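Local coordinates for protein cytochrome c (Pseudomonas aeruginosa, PDB 6RTE) that acts as the dihydro-heme d1 dehydrogenase NirN of heme d1 biosynthesis, an eight-bladed beta-propeller enzyme that carries a heme c, at residues Asp164-Glu169 / Asp457-Leu462; Leu147-Val152 / Tyr205-Leu210; Ser411-Thr416 / His478-Val483. All blocks are in the same frame, centred on the assembly; numbering follows the deposited sequence.

Interaction 1: residues Asp164-Glu169 / Asp457-Leu462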
loop_
_atom_site.group_PDB
_atom_site.type_symbol
_atom_site.label_atom_id
_atom_site.label_comp_id
_atom_site.label_asym_id
_atom_site.label_seq_id
_atom_site.Cartn_x
_atom_site.Cartn_y
_atom_site.Cartn_z
ATOM N N ASP A 164 19.245 -7.789 -5.474
ATOM C CA ASP A 164 19.505 -9.080 -6.099
ATOM C C ASP A 164 18.975 -10.191 -5.201
ATOM O O ASP A 164 19.447 -10.364 -4.074
ATOM C CB ASP A 164 21.018 -9.212 -6.322
ATOM C CG ASP A 164 21.426 -10.496 -7.048
ATOM O OD1 ASP A 164 20.743 -11.532 -6.923
ATOM O OD2 ASP A 164 22.468 -10.463 -7.731
ATOM N N GLY A 165 17.983 -10.933 -5.690
ATOM C CA GLY A 165 17.300 -11.924 -4.875
ATOM C C GLY A 165 18.022 -13.243 -4.693
ATOM O O GLY A 165 17.549 -14.090 -3.929
ATOM N N ASP A 166 19.144 -13.440 -5.378
ATOM C CA ASP A 166 19.982 -14.615 -5.186
ATOM C C ASP A 166 21.217 -14.320 -4.353
ATOM O O ASP A 166 21.653 -15.176 -3.572
ATOM C CB ASP A 166 20.397 -15.184 -6.546
ATOM C CG ASP A 166 19.215 -15.728 -7.328
ATOM O OD1 ASP A 166 18.566 -16.674 -6.831
ATOM O OD2 ASP A 166 18.919 -15.199 -8.418
ATOM N N ARG A 167 21.798 -13.129 -4.499
ATOM C CA ARG A 167 22.907 -12.708 -3.651
ATOM C C ARG A 167 22.440 -11.935 -2.422
ATOM O O ARG A 167 23.205 -11.807 -1.461
ATOM C CB ARG A 167 23.893 -11.837 -4.444
ATOM C CG ARG A 167 24.629 -12.566 -5.566
ATOM C CD ARG A 167 25.868 -11.798 -6.043
ATOM N NE ARG A 167 25.717 -11.268 -7.402
ATOM C CZ ARG A 167 26.726 -11.048 -8.251
ATOM N NH1 ARG A 167 27.983 -11.318 -7.900
ATOM N NH2 ARG A 167 26.475 -10.566 -9.464
ATOM N N PHE A 168 21.206 -11.424 -2.429
ATOM C CA PHE A 168 20.690 -10.606 -1.332
ATOM C C PHE A 168 21.614 -9.416 -1.082
ATOM O O PHE A 168 21.972 -9.093 0.053
ATOM C CB PHE A 168 20.497 -11.449 -0.070
ATOM C CG PHE A 168 19.587 -12.626 -0.276
ATOM C CD1 PHE A 168 18.234 -12.432 -0.510
ATOM C CD2 PHE A 168 20.085 -13.918 -0.260
ATOM C CE1 PHE A 168 17.390 -13.504 -0.712
ATOM C CE2 PHE A 168 19.244 -15.000 -0.463
ATOM C CZ PHE A 168 17.892 -14.788 -0.684
ATOM N N GLU A 169 22.008 -8.769 -2.174
ATOM C CA GLU A 169 22.834 -7.576 -2.155
ATOM C C GLU A 169 22.159 -6.493 -2.981
ATOM O O GLU A 169 21.471 -6.793 -3.962
ATOM C CB GLU A 169 24.232 -7.853 -2.728
ATOM C CG GLU A 169 24.986 -8.973 -2.040
ATOM C CD GLU A 169 26.237 -9.379 -2.806
ATOM O OE1 GLU A 169 26.629 -8.637 -3.734
ATOM O OE2 GLU A 169 26.822 -10.437 -2.489
ATOM N N ASP A 457 11.463 -18.740 -6.244
ATOM C CA ASP A 457 11.331 -20.184 -6.065
ATOM C C ASP A 457 10.945 -20.580 -4.643
ATOM O O ASP A 457 10.858 -21.780 -4.351
ATOM C CB ASP A 457 12.639 -20.885 -6.457
ATOM C CG ASP A 457 13.790 -20.548 -5.519
ATOM O OD1 ASP A 457 13.602 -19.694 -4.623
ATOM O OD2 ASP A 457 14.883 -21.137 -5.672
ATOM N N GLY A 458 10.716 -19.616 -3.752
ATOM C CA GLY A 458 10.263 -19.919 -2.407
ATOM C C GLY A 458 11.313 -20.461 -1.467
ATOM O O GLY A 458 10.972 -20.834 -0.337
ATOM N N ARG A 459 12.580 -20.519 -1.887
ATOM C CA ARG A 459 13.623 -21.082 -1.035
ATOM C C ARG A 459 13.966 -20.190 0.154
ATOM O O ARG A 459 14.459 -20.700 1.168
ATOM C CB ARG A 459 14.894 -21.342 -1.846
ATOM C CG ARG A 459 14.886 -22.644 -2.635
ATOM C CD ARG A 459 16.256 -22.895 -3.265
ATOM N NE ARG A 459 16.660 -21.786 -4.133
ATOM C CZ ARG A 459 17.919 -21.400 -4.336
ATOM N NH1 ARG A 459 18.168 -20.374 -5.143
ATOM N NH2 ARG A 459 18.926 -22.023 -3.729
ATOM N N TYR A 460 13.728 -18.882 0.058
ATOM C CA TYR A 460 14.064 -17.959 1.134
ATOM C C TYR A 460 12.903 -17.014 1.397
ATOM O O TYR A 460 12.144 -16.667 0.491
ATOM C CB TYR A 460 15.320 -17.141 0.810
ATOM C CG TYR A 460 16.552 -17.983 0.602
ATOM C CD1 TYR A 460 17.306 -18.420 1.681
ATOM C CD2 TYR A 460 16.963 -18.342 -0.676
ATOM C CE1 TYR A 460 18.437 -19.194 1.494
ATOM C CE2 TYR A 460 18.091 -19.112 -0.872
ATOM C CZ TYR A 460 18.823 -19.534 0.216
ATOM O OH TYR A 460 19.948 -20.302 0.028
ATOM N N ALA A 461 12.783 -16.597 2.659
ATOM C CA ALA A 461 11.763 -15.655 3.094
ATOM C C ALA A 461 12.444 -14.428 3.683
ATOM O O ALA A 461 13.426 -14.547 4.419
ATOM C CB ALA A 461 10.826 -16.293 4.129
ATOM N N LEU A 462 11.923 -13.250 3.353
ATOM C CA LEU A 462 12.525 -11.980 3.757
ATOM C C LEU A 462 11.570 -11.257 4.703
ATOM O O LEU A 462 10.475 -10.845 4.296
ATOM C CB LEU A 462 12.853 -11.122 2.538
ATOM C CG LEU A 462 14.102 -11.557 1.765
ATOM C CD1 LEU A 462 13.904 -12.894 1.059
ATOM C CD2 LEU A 462 14.500 -10.475 0.777
HETATM O O HOH W 1 16.152 -18.030 -4.805
#
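Phe-168 points its ring at Tyr-460 and Leu-462. CB leaves the backbone toward segment 457-462. CG is anti to the carbonyl carbon (chi1 -57°), which carries the ring across the gap between the two segments. CE1 lies on the Leu-462 side, 4.0 Å from Leu-462 CD1. CZ, the tip, goes deepest and is 3.7 Å from Tyr-460 CD2. It is equally near Tyr-460 CG, and Tyr-460 CB lies close by. CE2 sits over one face of the tyrosine ring. The two rings form a T-shaped (edge-to-face) pair with Phe-168 as the edge. Their centroids are 5.2 Å apart and their planes meet at 79°. Behind the Phe-168 ring, Gly-165 C covers one face. Val-474 of strand 470-476 touches both Phe-168 and Tyr-460.

The outer end of the contact is polar and looser. Asp-166 OD1 and Arg-459 NH1, of opposite charge, lie 4.1 Å apart, too far for a salt bridge. A water sits among Asp-166, Asp-457 and Arg-459. It donates to Asp-457 OD1 at 3.1 Å. Its bonds to the other two residues are weak.

The turn that presents Phe-168 is held from within. Asp-164 OD1 accepts from Asp-166 N at 2.9 Å, an Asx turn, and from Arg-167 N at 3.1 Å, which completes an Asx motif. Phe-168 and Glu-169 both face Asp-164 in a G1 beta bulge. The contact joins the hairpin turn between strands 159-164 and 169-175 to strand 460-465 of the last blade, where strand 491-496 closes the ring. Such packing between neighbouring blades is typical of a beta-propeller.

Interaction 2: residues Leu147-Val152 / Tyr205-Leu210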
loop_
_atom_site.group_PDB
_atom_site.type_symbol
_atom_site.label_atom_id
_atom_site.label_comp_id
_atom_site.label_asym_id
_atom_site.label_seq_id
_atom_site.Cartn_x
_atom_site.Cartn_y
_atom_site.Cartn_z
ATOM N N LEU A 147 13.872 -11.431 -12.697
ATOM C CA LEU A 147 12.642 -11.955 -12.116
ATOM C C LEU A 147 12.785 -12.327 -10.644
ATOM O O LEU A 147 11.787 -12.703 -10.015
ATOM C CB LEU A 147 12.174 -13.183 -12.917
ATOM C CG LEU A 147 11.782 -12.866 -14.365
ATOM C CD1 LEU A 147 11.381 -14.138 -15.103
ATOM C CD2 LEU A 147 10.661 -11.835 -14.431
ATOM N N ASN A 148 13.986 -12.232 -10.070
ATOM C CA ASN A 148 14.152 -12.483 -8.645
ATOM C C ASN A 148 14.564 -11.232 -7.877
ATOM O O ASN A 148 14.947 -11.333 -6.708
ATOM C CB ASN A 148 15.169 -13.604 -8.416
ATOM C CG ASN A 148 14.919 -14.345 -7.117
ATOM O OD1 ASN A 148 13.843 -14.237 -6.518
ATOM N ND2 ASN A 148 15.907 -15.112 -6.678
ATOM N N LEU A 149 14.495 -10.062 -8.507
ATOM C CA LEU A 149 14.748 -8.807 -7.811
ATOM C C LEU A 149 13.695 -8.541 -6.743
ATOM O O LEU A 149 12.502 -8.799 -6.940
ATOM C CB LEU A 149 14.738 -7.636 -8.795
ATOM C CG LEU A 149 15.826 -7.590 -9.867
ATOM C CD1 LEU A 149 15.564 -6.402 -10.789
ATOM C CD2 LEU A 149 17.204 -7.513 -9.236
ATOM N N PHE A 150 14.136 -7.969 -5.625
ATOM C CA PHE A 150 13.224 -7.408 -4.638
ATOM C C PHE A 150 13.237 -5.889 -4.724
ATOM O O PHE A 150 14.304 -5.272 -4.799
ATOM C CB PHE A 150 13.610 -7.824 -3.220
ATOM C CG PHE A 150 13.353 -9.262 -2.914
ATOM C CD1 PHE A 150 12.146 -9.653 -2.355
ATOM C CD2 PHE A 150 14.327 -10.218 -3.151
ATOM C CE1 PHE A 150 11.915 -10.978 -2.046
ATOM C CE2 PHE A 150 14.098 -11.547 -2.855
ATOM C CZ PHE A 150 12.885 -11.925 -2.302
ATOM N N VAL A 151 12.056 -5.295 -4.697
ATOM C CA VAL A 151 11.912 -3.867 -4.448
ATOM C C VAL A 151 11.665 -3.701 -2.952
ATOM O O VAL A 151 10.676 -4.218 -2.416
ATOM C CB VAL A 151 10.768 -3.270 -5.283
ATOM C CG1 VAL A 151 10.566 -1.785 -4.980
ATOM C CG2 VAL A 151 11.048 -3.467 -6.770
ATOM N N VAL A 152 12.569 -3.007 -2.272
ATOM C CA VAL A 152 12.527 -2.873 -0.814
ATOM C C VAL A 152 12.245 -1.423 -0.464
ATOM O O VAL A 152 12.996 -0.522 -0.860
ATOM C CB VAL A 152 13.832 -3.347 -0.156
ATOM C CG1 VAL A 152 13.717 -3.235 1.368
ATOM C CG2 VAL A 152 14.130 -4.753 -0.557
ATOM N N TYR A 205 9.563 3.655 -12.459
ATOM C CA TYR A 205 10.969 3.292 -12.366
ATOM C C TYR A 205 11.242 2.110 -13.278
ATOM O O TYR A 205 10.512 1.116 -13.244
ATOM C CB TYR A 205 11.336 2.944 -10.920
ATOM C CG TYR A 205 12.809 2.741 -10.668
ATOM C CD1 TYR A 205 13.640 3.820 -10.414
ATOM C CD2 TYR A 205 13.361 1.468 -10.652
ATOM C CE1 TYR A 205 14.990 3.642 -10.161
ATOM C CE2 TYR A 205 14.719 1.282 -10.403
ATOM C CZ TYR A 205 15.517 2.374 -10.158
ATOM O OH TYR A 205 16.841 2.210 -9.907
ATOM N N ASP A 206 12.297 2.216 -14.081
ATOM C CA ASP A 206 12.699 1.180 -15.024
ATOM C C ASP A 206 13.764 0.314 -14.361
ATOM O O ASP A 206 14.908 0.745 -14.195
ATOM C CB ASP A 206 13.228 1.811 -16.308
ATOM C CG ASP A 206 13.722 0.775 -17.314
ATOM O OD1 ASP A 206 13.584 -0.443 -17.066
ATOM O OD2 ASP A 206 14.260 1.201 -18.354
ATOM N N LEU A 207 13.387 -0.909 -13.975
ATOM C CA LEU A 207 14.334 -1.777 -13.277
ATOM C C LEU A 207 15.499 -2.169 -14.166
ATOM O O LEU A 207 16.623 -2.342 -13.668
ATOM C CB LEU A 207 13.625 -3.027 -12.756
ATOM C CG LEU A 207 12.665 -2.818 -11.579
ATOM C CD1 LEU A 207 11.764 -4.038 -11.398
ATOM C CD2 LEU A 207 13.443 -2.520 -10.302
ATOM N N TYR A 208 15.274 -2.316 -15.477
ATOM C CA TYR A 208 16.368 -2.730 -16.350
ATOM C C TYR A 208 17.464 -1.671 -16.424
ATOM O O TYR A 208 18.654 -2.005 -16.471
ATOM C CB TYR A 208 15.871 -3.030 -17.766
ATOM C CG TYR A 208 15.069 -4.295 -17.910
ATOM C CD1 TYR A 208 14.703 -5.045 -16.804
ATOM C CD2 TYR A 208 14.667 -4.733 -19.167
ATOM C CE1 TYR A 208 13.944 -6.188 -16.934
ATOM C CE2 TYR A 208 13.914 -5.883 -19.310
ATOM C CZ TYR A 208 13.559 -6.608 -18.190
ATOM O OH TYR A 208 12.812 -7.750 -18.317
ATOM N N ASN A 209 17.092 -0.404 -16.468
ATOM C CA ASN A 209 18.085 0.663 -16.570
ATOM C C ASN A 209 18.347 1.361 -15.248
ATOM O O ASN A 209 19.195 2.256 -15.196
ATOM C CB ASN A 209 17.649 1.677 -17.627
ATOM C CG ASN A 209 17.811 1.130 -19.046
ATOM O OD1 ASN A 209 18.908 1.096 -19.581
ATOM N ND2 ASN A 209 16.710 0.679 -19.634
ATOM N N LEU A 210 17.667 0.945 -14.178
ATOM C CA LEU A 210 17.831 1.523 -12.849
ATOM C C LEU A 210 17.703 3.044 -12.903
ATOM O O LEU A 210 18.556 3.791 -12.423
ATOM C CB LEU A 210 19.161 1.083 -12.226
ATOM C CG LEU A 210 19.313 -0.448 -12.145
ATOM C CD1 LEU A 210 20.709 -0.848 -11.676
ATOM C CD2 LEU A 210 18.248 -1.071 -11.234
#
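In the beta-propeller, Leu-149 and Val-151 of one blade pack against Leu-207 of the next. Val-151 lies on strand 150-154. Leu-207 lies in the turn that links strands 201-206 and 211-217. The interface between the segments is wholly apolar, and no hydrogen bond crosses it. Leu-149 touches with its CD1 branch, which lies 4.4 Å from Leu-207 CB. Val-151 approaches the end of the same leucine, with its CG2 4.4 Å from Leu-207 CD2. With CG1 anti to the backbone N (chi1 177°), the other branch, CG2, stands beside that N and faces Leu-207. Leu-207 therefore meets one partner near its base and the other at its tip. All three residues are buried. Ile-162 of strand 159-164 and Val-497 of helix 497-501 also press on Leu-207.

Asp-206, at the start of the turn, holds it with both oxygens. OD1 accepts from Tyr-208 N at 3.0 Å, from above the carboxylate plane, and closes an Asx turn. OD2 pairs with Arg-191 in a salt bridge. Asn-209 ND2 reaches OD2 of Asp-206 on its syn side at 2.8 Å, tilted 35° from the carboxylate plane, with a nearly straight N-H...O angle of 168°.

Interaction 3: residues Ser411-Thr416 / His478-Val483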
loop_
_atom_site.group_PDB
_atom_site.type_symbol
_atom_site.label_atom_id
_atom_site.label_comp_id
_atom_site.label_asym_id
_atom_site.label_seq_id
_atom_site.Cartn_x
_atom_site.Cartn_y
_atom_site.Cartn_z
ATOM N N SER A 411 5.987 -23.432 -0.019
ATOM C CA SER A 411 6.047 -23.431 1.441
ATOM C C SER A 411 4.852 -24.169 2.038
ATOM O O SER A 411 3.732 -24.046 1.535
ATOM C CB SER A 411 6.064 -22.004 1.991
ATOM O OG SER A 411 6.189 -22.013 3.404
ATOM N N PRO A 412 5.036 -24.939 3.110
ATOM C CA PRO A 412 3.893 -25.583 3.775
ATOM C C PRO A 412 3.227 -24.744 4.856
ATOM O O PRO A 412 2.328 -25.255 5.530
ATOM C CB PRO A 412 4.539 -26.831 4.391
ATOM C CG PRO A 412 5.917 -26.394 4.737
ATOM C CD PRO A 412 6.319 -25.343 3.720
ATOM N N TYR A 413 3.629 -23.485 5.032
ATOM C CA TYR A 413 3.085 -22.637 6.081
ATOM C C TYR A 413 2.548 -21.338 5.494
ATOM O O TYR A 413 2.994 -20.878 4.438
ATOM C CB TYR A 413 4.139 -22.281 7.143
ATOM C CG TYR A 413 5.057 -23.414 7.530
ATOM C CD1 TYR A 413 4.639 -24.407 8.411
ATOM C CD2 TYR A 413 6.352 -23.481 7.033
ATOM C CE1 TYR A 413 5.480 -25.441 8.772
ATOM C CE2 TYR A 413 7.205 -24.509 7.395
ATOM C CZ TYR A 413 6.764 -25.489 8.262
ATOM O OH TYR A 413 7.611 -26.518 8.620
ATOM N N ALA A 414 1.586 -20.753 6.199
ATOM C CA ALA A 414 1.184 -19.368 5.992
ATOM C C ALA A 414 1.879 -18.508 7.043
ATOM O O ALA A 414 1.797 -18.799 8.241
ATOM C CB ALA A 414 -0.333 -19.208 6.088
ATOM N N TRP A 415 2.554 -17.456 6.596
ATOM C CA TRP A 415 3.394 -16.634 7.456
ATOM C C TRP A 415 2.637 -15.357 7.804
ATOM O O TRP A 415 2.259 -14.596 6.908
ATOM C CB TRP A 415 4.716 -16.298 6.761
ATOM C CG TRP A 415 5.512 -17.491 6.275
ATOM C CD1 TRP A 415 5.042 -18.572 5.576
ATOM C CD2 TRP A 415 6.923 -17.703 6.433
ATOM N NE1 TRP A 415 6.070 -19.446 5.306
ATOM C CE2 TRP A 415 7.234 -18.933 5.816
ATOM C CE3 TRP A 415 7.949 -16.974 7.033
ATOM C CZ2 TRP A 415 8.528 -19.448 5.788
ATOM C CZ3 TRP A 415 9.235 -17.489 7.007
ATOM C CH2 TRP A 415 9.513 -18.713 6.391
ATOM N N THR A 416 2.424 -15.118 9.099
ATOM C CA THR A 416 1.700 -13.932 9.549
ATOM C C THR A 416 2.380 -13.393 10.808
ATOM O O THR A 416 3.504 -13.776 11.144
ATOM C CB THR A 416 0.213 -14.258 9.752
ATOM O OG1 THR A 416 -0.527 -13.041 9.924
ATOM C CG2 THR A 416 0.008 -15.153 10.969
ATOM N N HIS A 478 12.770 -23.478 4.372
ATOM C CA HIS A 478 12.534 -24.852 4.804
ATOM C C HIS A 478 13.248 -25.183 6.110
ATOM O O HIS A 478 12.618 -25.677 7.049
ATOM C CB HIS A 478 12.963 -25.823 3.699
ATOM C CG HIS A 478 12.170 -25.673 2.437
ATOM N ND1 HIS A 478 10.895 -26.180 2.296
ATOM C CD2 HIS A 478 12.464 -25.061 1.266
ATOM C CE1 HIS A 478 10.440 -25.891 1.090
ATOM N NE2 HIS A 478 11.373 -25.212 0.445
ATOM N N SER A 479 14.555 -24.919 6.191
ATOM C CA SER A 479 15.269 -25.097 7.449
ATOM C C SER A 479 14.810 -24.091 8.498
ATOM O O SER A 479 14.837 -24.393 9.697
ATOM C CB SER A 479 16.776 -24.966 7.221
ATOM O OG SER A 479 17.177 -23.607 7.254
ATOM N N LEU A 480 14.398 -22.897 8.070
ATOM C CA LEU A 480 13.888 -21.832 8.932
ATOM C C LEU A 480 14.985 -21.125 9.717
ATOM O O LEU A 480 14.698 -20.486 10.730
ATOM C CB LEU A 480 12.827 -22.352 9.910
ATOM C CG LEU A 480 11.647 -23.116 9.303
ATOM C CD1 LEU A 480 10.498 -23.188 10.305
ATOM C CD2 LEU A 480 11.180 -22.489 7.991
ATOM N N GLU A 481 16.233 -21.197 9.268
ATOM C CA GLU A 481 17.351 -20.570 9.958
ATOM C C GLU A 481 17.707 -19.250 9.282
ATOM O O GLU A 481 17.582 -19.104 8.064
ATOM C CB GLU A 481 18.576 -21.493 9.966
ATOM C CG GLU A 481 18.302 -22.921 10.432
ATOM C CD GLU A 481 18.461 -23.115 11.938
ATOM O OE1 GLU A 481 18.827 -22.147 12.642
ATOM O OE2 GLU A 481 18.224 -24.246 12.416
ATOM N N GLU A 482 18.151 -18.284 10.080
ATOM C CA GLU A 482 18.575 -17.009 9.521
ATOM C C GLU A 482 19.849 -17.196 8.709
ATOM O O GLU A 482 20.836 -17.757 9.201
ATOM C CB GLU A 482 18.809 -15.971 10.614
ATOM C CG GLU A 482 19.467 -14.694 10.084
ATOM C CD GLU A 482 19.604 -13.611 11.134
ATOM O OE1 GLU A 482 18.881 -13.670 12.148
ATOM O OE2 GLU A 482 20.435 -12.699 10.939
ATOM N N VAL A 483 19.829 -16.697 7.476
ATOM C CA VAL A 483 20.957 -16.811 6.569
ATOM C C VAL A 483 21.690 -15.487 6.376
ATOM O O VAL A 483 22.910 -15.499 6.161
ATOM C CB VAL A 483 20.480 -17.373 5.209
ATOM C CG1 VAL A 483 21.580 -17.268 4.166
ATOM C CG2 VAL A 483 20.017 -18.817 5.365
#
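Leu-480 meets Tyr-413 and Trp-415 through one methyl, CD2, and this is the packed part of the contact. The methyl is 4.4 Å from Trp-415 CH2 and 4.5 Å from Tyr-413 CE2, and it approaches both rings obliquely. Leu-429 and His-439 of the same blade as the two rings also touch Leu-480.

Neighbours within segment 411-416 set the two rings. Trp-415 NE1 donates to Ser-411 OG at 3.2 Å, with an N-H...O angle of 165°. The oxygen lies close to the indole plane, which favours this turn of the ring. Pro-412 CG lies 3.5 Å above the plane of the Tyr-413 ring, toward its rim. Phe-454 adds an edge-to-face contact with Trp-415.

This is another joint between adjacent propeller blades. Strand 413-417 of one blade faces the turn between strands 470-476 and 482-488 of the next.

The solvent side is looser. His-478 is exposed, and its side chain comes no nearer than 4.9 Å to segment 411-416. Its NE2 makes a weak hydrogen bond to Asp-410 OD1. Ser-479 OG accepts from Glu-481 N at 3.3 Å in an ST turn that has Leu-480 at its middle.

Overall arrangement
All three interactions are joints between adjacent blades of the eight-bladed propeller. In each, the second strand of one blade, or its start, meets the turn between the third and fourth strands of the next. Interaction 1 lies between the others, its centre about 14 Å from that of interaction 2 and about 13 Å from that of interaction 3. It touches both. A weak hydrogen bond joins Asn-148 ND2 to Asp-166 OD1 at 3.1 Å, and Ala-461 CB packs 3.5 Å from Trp-415 CZ3. Interactions 2 and 3 do not touch, with centres about 24 Å apart. All three lie in the propeller, and the heme c pocket, lined by residues between 46 and 198, reaches it too.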